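Local coordinates for protein parahox neighbor (Phaeodactylum tricornutum CCAP 1055/1, PDB 5Z5M) that probably converts 5-hydroxyisourate to (S)-allantoin through successive hydrolase and OHCU decarboxylase activities, late in urate degradation, at residues 187-191 with 192-196. Numbering follows the deposited sequence.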
# COMPACT_ATOMS: atom_id res chain seq x y z
N VAL A 187 -4.92 -11.30 -7.89
CA VAL A 187 -5.18 -11.12 -6.47
C VAL A 187 -4.04 -11.71 -5.64
O VAL A 187 -3.68 -12.87 -5.80
CB VAL A 187 -6.50 -11.76 -6.02
CG1 VAL A 187 -6.74 -11.47 -4.54
CG2 VAL A 187 -7.65 -11.25 -6.88
N LEU A 188 -3.47 -10.88 -4.77
CA LEU A 188 -2.40 -11.32 -3.89
C LEU A 188 -2.80 -11.22 -2.42
O LEU A 188 -3.22 -10.16 -1.96
CB LEU A 188 -1.15 -10.50 -4.13
CG LEU A 188 -0.01 -10.83 -3.16
CD1 LEU A 188 0.80 -12.00 -3.67
CD2 LEU A 188 0.86 -9.61 -2.93
N ASP A 189 -2.65 -12.33 -1.70
CA ASP A 189 -2.92 -12.41 -0.27
C ASP A 189 -1.68 -11.95 0.49
O ASP A 189 -0.71 -12.69 0.61
CB ASP A 189 -3.31 -13.85 0.10
CG ASP A 189 -3.57 -14.06 1.59
OD1 ASP A 189 -3.37 -13.14 2.41
OD2 ASP A 189 -3.96 -15.20 1.94
N THR A 190 -1.69 -10.71 1.00
CA THR A 190 -0.49 -10.17 1.63
C THR A 190 -0.32 -10.63 3.07
O THR A 190 0.72 -10.41 3.68
CB THR A 190 -0.49 -8.62 1.60
OG1 THR A 190 -1.67 -8.13 2.26
CG2 THR A 190 -0.47 -8.12 0.17
N GLY A 191 -1.35 -11.28 3.61
CA GLY A 191 -1.27 -11.83 4.94
C GLY A 191 -0.50 -13.14 4.94
O GLY A 191 0.19 -13.47 5.90
N ASN A 192 -0.61 -13.88 3.84
CA ASN A 192 0.03 -15.18 3.70
C ASN A 192 1.15 -15.22 2.66
O ASN A 192 1.90 -16.19 2.60
CB ASN A 192 -1.03 -16.23 3.36
CG ASN A 192 -2.04 -16.42 4.47
OD1 ASN A 192 -1.68 -16.41 5.65
ND2 ASN A 192 -3.30 -16.58 4.11
N GLY A 193 1.25 -14.18 1.84
CA GLY A 193 2.33 -14.08 0.87
C GLY A 193 2.20 -14.99 -0.33
O GLY A 193 3.20 -15.44 -0.90
N CYS A 194 0.96 -15.24 -0.74
CA CYS A 194 0.68 -16.17 -1.82
C CYS A 194 -0.40 -15.60 -2.73
O CYS A 194 -1.19 -14.76 -2.30
CB CYS A 194 0.22 -17.52 -1.25
SG CYS A 194 -1.31 -17.44 -0.27
N PRO A 195 -0.44 -16.06 -3.99
CA PRO A 195 -1.60 -15.73 -4.83
C PRO A 195 -2.87 -16.23 -4.16
O PRO A 195 -2.83 -17.25 -3.47
CB PRO A 195 -1.32 -16.49 -6.13
CG PRO A 195 0.14 -16.75 -6.13
CD PRO A 195 0.52 -16.93 -4.69
N ALA A 196 -3.98 -15.54 -4.36
CA ALA A 196 -5.24 -15.96 -3.75
C ALA A 196 -6.05 -16.82 -4.72
O ALA A 196 -6.66 -16.31 -5.66
CB ALA A 196 -6.05 -14.75 -3.32
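The carboxylate of D189 is met over one face by the backbone N of N192, which stands well above its plane, 3.2 Å from D189 OD1. G191 N reaches OD1 from that same face but nearer the plane, on the anti side, and closes an Asx turn. At the other oxygen, N192 ND2 donates to D189 OD2 over 2.7 Å in a bent bond, on the syn side but tilted 28° out of the plane toward the same face; carboxylate and amide planes are turned 65° apart. D189 CG stands anti to the backbone N (chi1 178°), which swings the carboxylate over the turn; OD2 has a further partner in Y252 OH of helix 249-256. C194 SG stands off that same face, 4.1 Å from D189 OD2. In the backbone, D189 O takes a bond from G193 N (2.8 Å) and weak ones from N192 N and C194 N. With G193 at positive phi, this is a G1 beta bulge. Farther along, V187 CG1 packs on A196 CB at 3.6 Å. Three N-H donors and the Y252 hydroxyl thus gather on the two oxygens, linking the turn of this transthyretin-family hairpin to helix 249-256, a setting that would suit an ionised D189.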